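Local coordinates for chromosome replication initiation inhibitor protein (Agrobacterium tumefaciens, PDB 3FD3), which is a LysR-family regulator that probably binds DNA to control transcription, seen here as its C-terminal, substrate-binding-type effector domain without the DNA-binding part, at residues P101-N106 with P127-P132; L73-T78 with L173-Y178; A77-D82 with V165-G170; L177-N182 with G191-M196; L13-L18 with P151-A156. All coordinates share one frame; numbering follows the deposited sequence.

Interaction 1 of 5, residues P101-N106 with P127-P132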
# COMPACT_ATOMS: atom_id res chain seq x y z
N PRO A 101 19.02 11.83 -0.20
CA PRO A 101 17.86 11.32 0.53
C PRO A 101 17.51 9.88 0.16
O PRO A 101 17.18 9.59 -0.98
CB PRO A 101 16.72 12.26 0.09
CG PRO A 101 17.40 13.48 -0.32
CD PRO A 101 18.70 13.05 -0.95
N GLY A 102 17.55 9.00 1.15
CA GLY A 102 17.08 7.65 0.98
C GLY A 102 15.58 7.55 1.22
O GLY A 102 14.92 8.52 1.68
N LEU A 103 15.08 6.35 0.97
CA LEU A 103 13.75 5.94 1.38
C LEU A 103 13.89 4.74 2.32
O LEU A 103 14.61 3.78 2.01
CB LEU A 103 12.91 5.53 0.17
CG LEU A 103 12.78 6.56 -0.94
CD1 LEU A 103 12.18 5.94 -2.22
CD2 LEU A 103 11.94 7.77 -0.45
N THR A 104 13.21 4.80 3.46
CA THR A 104 13.22 3.71 4.45
C THR A 104 11.77 3.41 4.85
O THR A 104 10.99 4.32 5.10
CB THR A 104 14.10 4.06 5.67
OG1 THR A 104 15.40 4.51 5.23
CG2 THR A 104 14.28 2.82 6.60
N PHE A 105 11.41 2.14 4.90
CA PHE A 105 10.00 1.76 5.06
C PHE A 105 9.57 2.07 6.51
O PHE A 105 8.56 2.73 6.74
CB PHE A 105 9.84 0.28 4.69
CG PHE A 105 8.43 -0.19 4.54
CD1 PHE A 105 7.64 -0.40 5.65
CD2 PHE A 105 7.91 -0.46 3.29
CE1 PHE A 105 6.32 -0.86 5.52
CE2 PHE A 105 6.60 -0.92 3.16
CZ PHE A 105 5.82 -1.11 4.24
N ASN A 106 10.36 1.61 7.47
CA ASN A 106 10.12 1.88 8.87
C ASN A 106 11.41 1.57 9.64
O ASN A 106 12.43 1.31 9.02
CB ASN A 106 8.91 1.11 9.42
CG ASN A 106 9.07 -0.39 9.34
OD1 ASN A 106 10.20 -0.91 9.35
ND2 ASN A 106 7.94 -1.10 9.33
N PRO A 127 20.77 9.90 5.17
CA PRO A 127 19.56 10.62 5.56
C PRO A 127 18.39 10.01 4.82
O PRO A 127 18.55 9.49 3.72
CB PRO A 127 19.84 12.05 5.09
CG PRO A 127 20.75 11.91 3.95
CD PRO A 127 21.59 10.69 4.22
N THR A 128 17.21 10.03 5.41
CA THR A 128 16.12 9.32 4.78
C THR A 128 14.78 9.96 4.98
O THR A 128 14.50 10.57 6.01
CB THR A 128 16.06 7.84 5.29
OG1 THR A 128 15.27 7.04 4.39
CG2 THR A 128 15.47 7.76 6.71
N HIS A 129 13.93 9.77 3.98
CA HIS A 129 12.50 9.90 4.18
C HIS A 129 11.98 8.57 4.74
O HIS A 129 12.57 7.53 4.49
CB HIS A 129 11.77 10.16 2.86
CG HIS A 129 12.28 11.32 2.07
ND1 HIS A 129 12.04 12.63 2.43
CD2 HIS A 129 12.95 11.36 0.90
CE1 HIS A 129 12.56 13.43 1.52
NE2 HIS A 129 13.14 12.69 0.59
N TRP A 130 10.87 8.61 5.47
CA TRP A 130 10.25 7.40 5.99
C TRP A 130 8.90 7.21 5.32
O TRP A 130 8.05 8.11 5.35
CB TRP A 130 10.09 7.49 7.50
CG TRP A 130 11.38 7.75 8.22
CD1 TRP A 130 11.95 8.97 8.50
CD2 TRP A 130 12.26 6.76 8.79
NE1 TRP A 130 13.13 8.79 9.19
CE2 TRP A 130 13.34 7.45 9.37
CE3 TRP A 130 12.23 5.37 8.84
CZ2 TRP A 130 14.39 6.78 10.01
CZ3 TRP A 130 13.27 4.70 9.48
CH2 TRP A 130 14.33 5.41 10.05
N LEU A 131 8.72 6.04 4.70
CA LEU A 131 7.60 5.83 3.80
C LEU A 131 7.16 4.36 3.88
O LEU A 131 7.69 3.51 3.16
CB LEU A 131 8.02 6.25 2.40
CG LEU A 131 6.96 6.07 1.33
CD1 LEU A 131 5.64 6.65 1.74
CD2 LEU A 131 7.50 6.68 0.04
N PRO A 132 6.25 4.06 4.79
CA PRO A 132 5.86 2.66 5.03
C PRO A 132 4.82 2.17 4.01
O PRO A 132 3.66 1.85 4.35
CB PRO A 132 5.29 2.72 6.43
CG PRO A 132 4.73 4.07 6.55
CD PRO A 132 5.65 4.97 5.79
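The ring of Phe105 lies over Pro132, whose CA sits 3.6 Å from the centroid of the Phe105 ring, 14° off the normal, a CH-pi contact over the face. With CG anti to the backbone N (chi1 -168°), the phenyl group carries on in the direction of strand 102-104 and its CE1 reaches CB of Pro132. Upstream the two segments run parallel, Gly102, Leu103 and Thr104 pairing with Thr128, His129 and Trp130. Backbone hydrogen bonds go from Gly102 N to Pro127 O, from His129 N to Gly102 O, from Thr104 N to His129 O and from Leu131 N to Thr104 O. His129 O also accepts from the hydroxyl of its neighbour, Thr128 OG1 standing 2.7 Å from His129 O. On that same face Thr104 OG1 comes within 2.7 Å of Thr128 OG1; it is hydrogen-bonded to OH of Tyr126, while Thr104 CG2 packs 3.6 Å from Trp130 CZ3. The other face carries Leu103, whose CD2 lies 4.0 Å from CD2 of the His129 ring, and Pro101 CB approaches NE2 of that ring. The imidazole then reaches across the subunit interface, ND1 bonding to the backbone of Val32 of the second subunit. Strand 102-104, helix 111-120 and strand 128-130 form a beta-alpha-beta crossover, the parallel alpha/beta element expected in the second lobe of a periplasmic-binding-protein-like LysR effector domain.

Interaction 2 of 5, residues L73-T78 with L173-Y178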
# COMPACT_ATOMS: atom_id res chain seq x y z
N LEU A 73 12.58 -13.13 -3.39
CA LEU A 73 12.09 -11.81 -3.81
C LEU A 73 13.33 -10.93 -4.01
O LEU A 73 14.11 -10.70 -3.06
CB LEU A 73 11.16 -11.22 -2.76
CG LEU A 73 10.48 -9.90 -3.16
CD1 LEU A 73 9.74 -10.05 -4.48
CD2 LEU A 73 9.57 -9.41 -2.06
N ARG A 74 13.57 -10.55 -5.25
CA ARG A 74 14.77 -9.77 -5.60
C ARG A 74 14.41 -8.31 -5.64
O ARG A 74 13.38 -7.93 -6.21
CB ARG A 74 15.34 -10.20 -6.95
CG ARG A 74 16.40 -9.26 -7.48
CD ARG A 74 17.26 -9.91 -8.54
NE ARG A 74 18.13 -10.93 -7.98
CZ ARG A 74 19.04 -11.62 -8.66
NH1 ARG A 74 19.21 -11.42 -9.97
NH2 ARG A 74 19.80 -12.51 -8.05
N TYR A 75 15.28 -7.50 -5.02
CA TYR A 75 15.12 -6.07 -4.98
C TYR A 75 16.27 -5.38 -5.69
O TYR A 75 17.38 -5.90 -5.71
CB TYR A 75 15.14 -5.59 -3.53
CG TYR A 75 13.99 -5.99 -2.63
CD1 TYR A 75 13.92 -7.28 -2.10
CD2 TYR A 75 13.05 -5.08 -2.22
CE1 TYR A 75 12.92 -7.64 -1.25
CE2 TYR A 75 12.04 -5.44 -1.37
CZ TYR A 75 11.97 -6.74 -0.87
OH TYR A 75 10.98 -7.09 0.02
N HIS A 76 15.99 -4.21 -6.26
CA HIS A 76 17.03 -3.38 -6.86
C HIS A 76 17.00 -1.99 -6.21
O HIS A 76 15.93 -1.44 -5.95
CB HIS A 76 16.84 -3.25 -8.37
CG HIS A 76 16.99 -4.54 -9.12
ND1 HIS A 76 18.21 -5.03 -9.51
CD2 HIS A 76 16.07 -5.44 -9.52
CE1 HIS A 76 18.04 -6.19 -10.13
NE2 HIS A 76 16.75 -6.45 -10.16
N ALA A 77 18.19 -1.46 -5.94
CA ALA A 77 18.34 -0.11 -5.40
C ALA A 77 18.21 0.86 -6.58
O ALA A 77 19.04 0.85 -7.48
CB ALA A 77 19.70 0.05 -4.71
N THR A 78 17.16 1.67 -6.57
CA THR A 78 16.76 2.44 -7.73
C THR A 78 16.45 3.90 -7.39
O THR A 78 16.03 4.25 -6.28
CB THR A 78 15.50 1.86 -8.43
OG1 THR A 78 14.45 1.75 -7.46
CG2 THR A 78 15.79 0.51 -9.10
N LEU A 173 19.50 -7.31 -4.17
CA LEU A 173 19.37 -7.80 -2.81
C LEU A 173 18.25 -8.82 -2.83
O LEU A 173 17.11 -8.50 -3.19
CB LEU A 173 19.03 -6.64 -1.87
CG LEU A 173 19.14 -6.85 -0.36
CD1 LEU A 173 19.41 -5.51 0.35
CD2 LEU A 173 17.88 -7.50 0.18
N ASP A 174 18.58 -10.05 -2.46
CA ASP A 174 17.64 -11.17 -2.53
C ASP A 174 17.16 -11.59 -1.15
O ASP A 174 17.98 -11.88 -0.27
CB ASP A 174 18.34 -12.35 -3.18
CG ASP A 174 18.62 -12.13 -4.65
OD1 ASP A 174 18.04 -11.22 -5.27
OD2 ASP A 174 19.45 -12.88 -5.19
N ILE A 175 15.85 -11.69 -0.99
CA ILE A 175 15.23 -12.10 0.25
C ILE A 175 14.42 -13.37 -0.00
O ILE A 175 13.39 -13.35 -0.69
CB ILE A 175 14.30 -11.01 0.80
CG1 ILE A 175 15.08 -9.70 1.06
CG2 ILE A 175 13.62 -11.49 2.08
CD1 ILE A 175 16.17 -9.78 2.08
N PRO A 176 14.89 -14.50 0.52
CA PRO A 176 14.08 -15.72 0.40
C PRO A 176 12.80 -15.59 1.21
O PRO A 176 12.83 -15.03 2.32
CB PRO A 176 14.98 -16.81 1.01
CG PRO A 176 16.33 -16.29 0.96
CD PRO A 176 16.18 -14.78 1.17
N LEU A 177 11.70 -16.13 0.67
CA LEU A 177 10.41 -16.10 1.35
C LEU A 177 9.92 -17.52 1.63
O LEU A 177 10.29 -18.46 0.95
CB LEU A 177 9.39 -15.38 0.51
CG LEU A 177 9.62 -13.88 0.28
CD1 LEU A 177 8.48 -13.39 -0.58
CD2 LEU A 177 9.69 -13.13 1.62
N TYR A 178 9.09 -17.63 2.67
CA TYR A 178 8.60 -18.91 3.15
C TYR A 178 7.10 -18.82 3.41
O TYR A 178 6.57 -17.76 3.73
CB TYR A 178 9.31 -19.28 4.46
CG TYR A 178 10.78 -19.37 4.25
CD1 TYR A 178 11.37 -20.56 3.86
CD2 TYR A 178 11.59 -18.24 4.39
CE1 TYR A 178 12.71 -20.64 3.60
CE2 TYR A 178 12.94 -18.32 4.13
CZ TYR A 178 13.50 -19.52 3.73
OH TYR A 178 14.87 -19.61 3.50
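Arg74 runs alongside Asp174 from CB outward, the two side chains pointing the same way. Its CB is 3.3 Å from OD1 of Asp174, and CG and CD stay close to that same oxygen. The chain then bends at chi3 (-71°), which turns the guanidinium side-on to the carboxylate: Arg74 NE gives a nearly straight bond of 2.7 Å to Asp174 OD1, and Arg74 NH2 another of 2.9 Å to Asp174 OD2. Both oxygens use their syn lone pairs and the two planes are only 6° apart, so this bidentate salt bridge fixes the rotation of both groups. Arg74 and Asp174 form a non-hydrogen-bonded pair between antiparallel strands 66-79 and 165-181, the long neighbours that run through both lobes of the effector-domain sheet. Hydrogen-bonded pairs flank it, Leu73 with Ile175 and Tyr75 with Leu173, each joined by two backbone bonds. Their side chains occupy the other face. There Tyr75 CE1 rests 3.8 Å from Ile175 CG1, the ring edge faces Leu173 O, and the phenol bonds to Asp11 near a bound calcium ion. Leu73 CB meets Leu177 CD1 at 4.1 Å, two residues beyond Ile175 on the partner strand.

Interaction 3 of 5, residues A77-D82 with V165-G170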
# COMPACT_ATOMS: atom_id res chain seq x y z
N ALA A 77 18.19 -1.46 -5.94
CA ALA A 77 18.34 -0.11 -5.40
C ALA A 77 18.21 0.86 -6.58
O ALA A 77 19.04 0.85 -7.48
CB ALA A 77 19.70 0.05 -4.71
N THR A 78 17.16 1.67 -6.57
CA THR A 78 16.76 2.44 -7.73
C THR A 78 16.45 3.90 -7.39
O THR A 78 16.03 4.25 -6.28
CB THR A 78 15.50 1.86 -8.43
OG1 THR A 78 14.45 1.75 -7.46
CG2 THR A 78 15.79 0.51 -9.10
N ALA A 79 16.67 4.76 -8.36
CA ALA A 79 16.27 6.18 -8.26
C ALA A 79 15.99 6.67 -9.68
O ALA A 79 16.26 5.97 -10.66
CB ALA A 79 17.38 7.02 -7.61
N SER A 80 15.47 7.89 -9.79
CA SER A 80 15.22 8.45 -11.12
C SER A 80 16.53 9.01 -11.71
O SER A 80 17.48 9.27 -10.97
CB SER A 80 14.16 9.56 -11.05
OG SER A 80 14.69 10.77 -10.58
N PRO A 81 16.58 9.20 -13.03
CA PRO A 81 17.77 9.83 -13.63
C PRO A 81 18.13 11.21 -13.06
O PRO A 81 19.30 11.51 -12.83
CB PRO A 81 17.37 9.94 -15.11
CG PRO A 81 16.48 8.78 -15.32
CD PRO A 81 15.65 8.72 -14.06
N ASP A 82 17.12 12.03 -12.79
CA ASP A 82 17.35 13.34 -12.19
C ASP A 82 17.89 13.20 -10.77
O ASP A 82 18.76 13.94 -10.40
CB ASP A 82 16.06 14.18 -12.19
CG ASP A 82 16.21 15.52 -11.44
OD1 ASP A 82 16.97 16.34 -11.90
OD2 ASP A 82 15.59 15.66 -10.35
N VAL A 165 16.75 4.05 -12.75
CA VAL A 165 18.01 3.41 -13.02
C VAL A 165 18.50 2.82 -11.71
O VAL A 165 18.11 3.26 -10.62
CB VAL A 165 19.04 4.38 -13.57
CG1 VAL A 165 18.61 4.89 -14.95
CG2 VAL A 165 19.28 5.52 -12.59
N GLU A 166 19.35 1.81 -11.84
CA GLU A 166 19.96 1.16 -10.68
C GLU A 166 21.12 2.02 -10.21
O GLU A 166 21.94 2.45 -11.04
CB GLU A 166 20.51 -0.20 -11.04
CG GLU A 166 19.55 -1.31 -10.90
CD GLU A 166 20.23 -2.69 -11.05
OE1 GLU A 166 20.43 -3.43 -10.04
OE2 GLU A 166 20.58 -3.01 -12.19
N LEU A 167 21.21 2.28 -8.91
CA LEU A 167 22.38 3.01 -8.39
C LEU A 167 23.69 2.36 -8.80
O LEU A 167 24.64 3.06 -9.19
CB LEU A 167 22.32 3.14 -6.88
CG LEU A 167 21.48 4.33 -6.35
CD1 LEU A 167 19.99 4.27 -6.75
CD2 LEU A 167 21.61 4.42 -4.87
N MSE A 168 23.73 1.04 -8.71
CA MSE A 168 24.90 0.27 -9.10
C MSE A 168 24.39 -0.98 -9.78
O MSE A 168 23.97 -1.92 -9.11
CB MSE A 168 25.75 -0.07 -7.87
CG MSE A 168 27.09 -0.67 -8.20
SE MSE A 168 28.38 -0.42 -6.75
CE MSE A 168 28.39 1.53 -6.77
N PRO A 169 24.37 -0.98 -11.13
CA PRO A 169 23.91 -2.15 -11.86
C PRO A 169 24.53 -3.45 -11.35
O PRO A 169 25.72 -3.48 -11.05
CB PRO A 169 24.34 -1.86 -13.30
CG PRO A 169 24.32 -0.39 -13.39
CD PRO A 169 24.76 0.11 -12.04
N GLY A 170 23.72 -4.49 -11.23
CA GLY A 170 24.25 -5.80 -10.90
C GLY A 170 24.46 -5.96 -9.41
O GLY A 170 25.27 -6.78 -9.01
O HOH W 1 20.45 -3.07 -6.81
O HOH W 2 21.56 -0.61 -7.60
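Strand 77-79 and strand 165-166 run antiparallel, with Thr78 facing Glu166 in a non-hydrogen-bonded pair and Ala79 facing Val165 in a hydrogen-bonded one. Ala79 and Val165 exchange two backbone bonds, Ala79 N to Val165 O at 3.1 Å and Val165 N to Ala79 O at 2.9 Å. Two residues further on each side, Leu167 N donates to Ala77 O, where the second strand leaves its pairing. Thus the far end of strand 66-79 is joined to the start of the interrupted strand 165-181, part of the mixed sheet in the lobe of the LysR effector domain holding helix 81-87. A water lies 2.9 Å from Ala77 O, to which it can donate, and accepts from Met168 N. Leu167, its CG anti to the carbonyl carbon (chi1 -84°), brings CD1 back over the first strand, 3.6 Å from Thr78 C and 3.9 Å from Ala79 CB. Met84 and Trp115 pack on the same leucine. In the conformer described, Val165 CG2 lies 3.6 Å from Ala79 O, and its CG1 meets Pro81 CG loosely at 4.5 Å, at the start of the helix whose N-cap is Ser80. The carboxylate of Glu166 turns to His76, hydrogen-bonded to its ND1.

Interaction 4 of 5, residues L177-N182 with G191-M196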
# COMPACT_ATOMS: atom_id res chain seq x y z
N LEU A 177 11.70 -16.13 0.67
CA LEU A 177 10.41 -16.10 1.35
C LEU A 177 9.92 -17.52 1.63
O LEU A 177 10.29 -18.46 0.95
CB LEU A 177 9.39 -15.38 0.51
CG LEU A 177 9.62 -13.88 0.28
CD1 LEU A 177 8.48 -13.39 -0.58
CD2 LEU A 177 9.69 -13.13 1.62
N TYR A 178 9.09 -17.63 2.67
CA TYR A 178 8.60 -18.91 3.15
C TYR A 178 7.10 -18.82 3.41
O TYR A 178 6.57 -17.76 3.73
CB TYR A 178 9.31 -19.28 4.46
CG TYR A 178 10.78 -19.37 4.25
CD1 TYR A 178 11.37 -20.56 3.86
CD2 TYR A 178 11.59 -18.24 4.39
CE1 TYR A 178 12.71 -20.64 3.60
CE2 TYR A 178 12.94 -18.32 4.13
CZ TYR A 178 13.50 -19.52 3.73
OH TYR A 178 14.87 -19.61 3.50
N TRP A 179 6.42 -19.94 3.24
CA TRP A 179 5.02 -20.08 3.56
C TRP A 179 4.93 -20.98 4.79
O TRP A 179 5.37 -22.16 4.75
CB TRP A 179 4.34 -20.72 2.37
CG TRP A 179 2.87 -21.03 2.49
CD1 TRP A 179 2.29 -22.27 2.35
CD2 TRP A 179 1.78 -20.11 2.68
NE1 TRP A 179 0.91 -22.17 2.47
CE2 TRP A 179 0.58 -20.87 2.70
CE3 TRP A 179 1.71 -18.73 2.89
CZ2 TRP A 179 -0.68 -20.28 2.89
CZ3 TRP A 179 0.45 -18.15 3.07
CH2 TRP A 179 -0.73 -18.93 3.05
N GLN A 180 4.38 -20.44 5.87
CA GLN A 180 4.28 -21.14 7.17
C GLN A 180 2.80 -21.36 7.41
O GLN A 180 2.01 -20.45 7.21
CB GLN A 180 4.92 -20.35 8.31
CG GLN A 180 6.44 -20.20 8.18
CD GLN A 180 7.22 -20.32 9.49
OE1 GLN A 180 6.78 -20.98 10.44
NE2 GLN A 180 8.40 -19.71 9.54
N VAL A 181 2.40 -22.59 7.75
CA VAL A 181 0.99 -22.91 7.95
C VAL A 181 0.83 -23.68 9.24
O VAL A 181 1.58 -24.62 9.52
CB VAL A 181 0.41 -23.78 6.81
CG1 VAL A 181 -1.08 -24.01 7.02
CG2 VAL A 181 0.72 -23.12 5.43
N ASN A 182 -0.15 -23.28 10.04
CA ASN A 182 -0.52 -24.01 11.25
C ASN A 182 -0.79 -25.47 10.89
O ASN A 182 -1.61 -25.76 10.01
CB ASN A 182 -1.77 -23.37 11.85
CG ASN A 182 -2.22 -24.01 13.11
OD1 ASN A 182 -2.50 -25.22 13.15
ND2 ASN A 182 -2.32 -23.20 14.18
N GLY A 191 -5.35 -26.52 -0.69
CA GLY A 191 -5.63 -25.76 -1.93
C GLY A 191 -5.02 -24.37 -1.95
O GLY A 191 -4.51 -23.89 -2.98
N LEU A 192 -5.07 -23.72 -0.80
CA LEU A 192 -4.46 -22.41 -0.64
C LEU A 192 -2.96 -22.53 -0.82
O LEU A 192 -2.34 -21.79 -1.59
CB LEU A 192 -4.77 -21.85 0.74
CG LEU A 192 -4.18 -20.50 1.09
CD1 LEU A 192 -4.54 -19.41 0.00
CD2 LEU A 192 -4.63 -20.06 2.47
N THR A 193 -2.38 -23.47 -0.09
CA THR A 193 -0.97 -23.77 -0.20
C THR A 193 -0.54 -24.07 -1.61
O THR A 193 0.48 -23.54 -2.05
CB THR A 193 -0.56 -24.93 0.75
OG1 THR A 193 -0.77 -24.45 2.07
CG2 THR A 193 0.89 -25.30 0.59
N ALA A 194 -1.30 -24.89 -2.33
CA ALA A 194 -0.95 -25.21 -3.70
C ALA A 194 -0.86 -23.93 -4.54
O ALA A 194 0.04 -23.77 -5.34
CB ALA A 194 -1.99 -26.18 -4.34
N ASN A 195 -1.83 -23.05 -4.36
CA ASN A 195 -1.85 -21.76 -5.08
C ASN A 195 -0.73 -20.81 -4.67
O ASN A 195 -0.14 -20.15 -5.52
CB ASN A 195 -3.24 -21.12 -4.95
CG ASN A 195 -4.27 -21.80 -5.83
OD1 ASN A 195 -4.05 -21.91 -7.02
ND2 ASN A 195 -5.34 -22.29 -5.25
N MSE A 196 -0.38 -20.75 -3.38
CA MSE A 196 0.74 -19.91 -2.95
C MSE A 196 2.03 -20.44 -3.55
O MSE A 196 2.76 -19.71 -4.25
CB MSE A 196 0.88 -19.85 -1.42
CG MSE A 196 -0.38 -19.50 -0.65
SE MSE A 196 -1.31 -17.89 -1.30
CE MSE A 196 0.05 -16.66 -0.75
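An indole from the central sheet is held against the C-terminal helix of the domain, strand 177-181 and helix 191-196 running antiparallel with axes 10.4 Å apart. Trp179 spans that gap. With CG anti to the backbone N (chi1 177°), it extends from the strand toward the helix, and its NE1 donates a nearly straight hydrogen bond (171°) of 2.9 Å to Thr193 OG1. The hydroxyl oxygen lies almost exactly in the indole plane, at the ring edge, so the bond both satisfies the buried N-H and fixes how the ring is turned. In the conformer described, the selenomethionine Met196 comes over one face: its CG stands 3.6 Å from the centroid of the Trp179 six-membered ring, a CH-pi contact. The Met196 chain bends at chi2 and chi3, carrying SE to 4.8 Å from that centroid, a more distant Met-aromatic approach above the face. Val181 CG2 sits on the opposite face, offset toward the rim at the NE1 end, and also lies 3.9 Å from Thr193 OG1. Leu192 crosses the indole at about a right angle, its CG 3.9 Å from Trp179 CZ2. Ala53 and Val55 of strand 53-56 and Leu70 of strand 66-79 also pack on the tryptophan, while Met196 touches Phe17 and Ala20 of helix 17-26, so both occupy the layer between the sheet and these two helices.

Interaction 5 of 5, residues L13-L18 with P151-A156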
# COMPACT_ATOMS: atom_id res chain seq x y z
N LEU A 13 2.37 -8.43 -0.70
CA LEU A 13 1.02 -7.90 -1.00
C LEU A 13 1.07 -6.96 -2.20
O LEU A 13 0.14 -6.90 -3.00
CB LEU A 13 0.40 -7.20 0.22
CG LEU A 13 -1.03 -6.70 0.06
CD1 LEU A 13 -1.94 -7.89 -0.29
CD2 LEU A 13 -1.46 -6.01 1.35
N GLY A 14 2.15 -6.19 -2.33
CA GLY A 14 2.27 -5.27 -3.44
C GLY A 14 2.65 -5.90 -4.76
O GLY A 14 2.66 -5.19 -5.78
N THR A 15 2.96 -7.21 -4.76
CA THR A 15 3.39 -7.92 -5.93
C THR A 15 2.46 -9.12 -6.24
O THR A 15 1.40 -8.92 -6.88
CB THR A 15 4.90 -8.30 -5.86
OG1 THR A 15 5.18 -9.00 -4.64
CG2 THR A 15 5.81 -7.00 -5.94
N TRP A 16 2.76 -10.28 -5.67
CA TRP A 16 2.22 -11.59 -6.10
C TRP A 16 1.17 -12.21 -5.18
O TRP A 16 0.46 -13.15 -5.59
CB TRP A 16 3.38 -12.59 -6.28
CG TRP A 16 4.04 -12.96 -4.98
CD1 TRP A 16 5.00 -12.26 -4.30
CD2 TRP A 16 3.75 -14.10 -4.18
NE1 TRP A 16 5.35 -12.92 -3.14
CE2 TRP A 16 4.59 -14.05 -3.04
CE3 TRP A 16 2.88 -15.19 -4.33
CZ2 TRP A 16 4.56 -15.03 -2.04
CZ3 TRP A 16 2.87 -16.15 -3.36
CH2 TRP A 16 3.68 -16.06 -2.22
N PHE A 17 1.06 -11.73 -3.94
CA PHE A 17 0.28 -12.46 -2.93
C PHE A 17 -1.20 -12.61 -3.29
O PHE A 17 -1.77 -13.72 -3.16
CB PHE A 17 0.43 -11.74 -1.59
CG PHE A 17 -0.36 -12.33 -0.43
CD1 PHE A 17 0.13 -13.39 0.31
CD2 PHE A 17 -1.56 -11.79 -0.07
CE1 PHE A 17 -0.59 -13.90 1.38
CE2 PHE A 17 -2.27 -12.31 1.02
CZ PHE A 17 -1.77 -13.35 1.72
N LEU A 18 -1.81 -11.52 -3.77
CA LEU A 18 -3.23 -11.55 -4.12
C LEU A 18 -3.49 -12.35 -5.37
O LEU A 18 -4.58 -12.92 -5.50
CB LEU A 18 -3.81 -10.13 -4.27
CG LEU A 18 -3.97 -9.37 -2.97
CD1 LEU A 18 -4.53 -7.94 -3.24
CD2 LEU A 18 -4.85 -10.15 -2.00
N PRO A 151 11.13 -4.10 -4.99
CA PRO A 151 11.03 -5.41 -5.65
C PRO A 151 11.09 -5.31 -7.19
O PRO A 151 10.48 -4.40 -7.78
CB PRO A 151 9.67 -5.92 -5.21
CG PRO A 151 9.32 -5.16 -4.00
CD PRO A 151 9.96 -3.83 -4.13
N VAL A 152 11.81 -6.25 -7.81
CA VAL A 152 12.03 -6.25 -9.25
C VAL A 152 10.72 -6.23 -10.04
O VAL A 152 10.64 -5.58 -11.09
CB VAL A 152 12.90 -7.48 -9.71
CG1 VAL A 152 12.23 -8.83 -9.38
CG2 VAL A 152 13.23 -7.35 -11.20
N GLN A 153 9.69 -6.88 -9.50
CA GLN A 153 8.40 -6.98 -10.20
C GLN A 153 7.79 -5.59 -10.41
O GLN A 153 7.06 -5.37 -11.37
CB GLN A 153 7.40 -7.86 -9.42
CG GLN A 153 7.77 -9.31 -9.27
CD GLN A 153 8.81 -9.61 -8.20
OE1 GLN A 153 9.16 -8.76 -7.42
NE2 GLN A 153 9.30 -10.88 -8.17
N LEU A 154 8.09 -4.66 -9.51
CA LEU A 154 7.49 -3.34 -9.56
C LEU A 154 8.34 -2.32 -10.31
O LEU A 154 7.85 -1.24 -10.65
CB LEU A 154 7.27 -2.83 -8.15
CG LEU A 154 6.30 -3.66 -7.31
CD1 LEU A 154 6.06 -2.99 -5.97
CD2 LEU A 154 4.95 -3.95 -8.05
N VAL A 155 9.60 -2.67 -10.59
CA VAL A 155 10.49 -1.72 -11.25
C VAL A 155 11.11 -2.20 -12.55
O VAL A 155 11.78 -1.42 -13.21
CB VAL A 155 11.60 -1.18 -10.31
CG1 VAL A 155 10.99 -0.37 -9.13
CG2 VAL A 155 12.52 -2.29 -9.83
N ALA A 156 10.86 -3.44 -12.93
CA ALA A 156 11.49 -3.97 -14.16
C ALA A 156 11.16 -3.14 -15.39
O ALA A 156 12.07 -2.80 -16.17
CB ALA A 156 11.08 -5.42 -14.38
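Thr15 points its methyl group against segment 151-156, meeting Leu154, Gln153 and Pro151 with a single carbon. Thr15 CG2 is 3.6 Å from Leu154 CG, 3.9 Å from Gln153 CB and 4.1 Å from Pro151 CB. The torsion sorts the two branches: with chi1 at 53°, CG2 is anti to the carbonyl carbon and faces the neighbour, while OG1 stays with its own chain and bonds to Asp11 O. Leu154 crosses the threonine at about a right angle, and its CD2 also reaches Gly14, 3.5 Å from the Gly14 carbonyl O. Gln153 bends at chi2 (79°), folding its amide back beside the contact, where OE1 lies 4.1 Å from Thr15 CG2. Its NE2 is hydrogen-bonded to Val203 O, whereas the buried OE1 has no polar partner in the model. No hydrogen bond joins the two segments, and they bury just 159 Å² between them, so the contact rests on van der Waals touching, mostly of aliphatic carbons. Beside it, Pro151 lies against Tyr75, close to a bound calcium ion. Segment 13-18 belongs to one lobe and segment 151-156 to the other, so their meeting is consistent with the interlobe cleft of the periplasmic-binding-protein-like fold, where LysR effector domains commonly receive their ligands.

Overall arrangement
From the N terminus, the first segment to find a distant partner is 13-18, which waits for 151-156 to close interaction 5. Strand 66-79 starts interactions 2 and 3, completed only when the chain returns in strand 165-181; both therefore cross interaction 5. Interaction 1, a short local closure between 101-106 and 127-132, falls within all three of these loops. Interaction 4 opens last, on the strand that finishes interaction 2, and ties it to the C-terminal helix. Interactions 1 and 4 lie on opposite sides of the chain's centre, their centres about 31 Å apart; interaction 2 links the lobes between them. Interactions 1 and 5 both touch the second subunit.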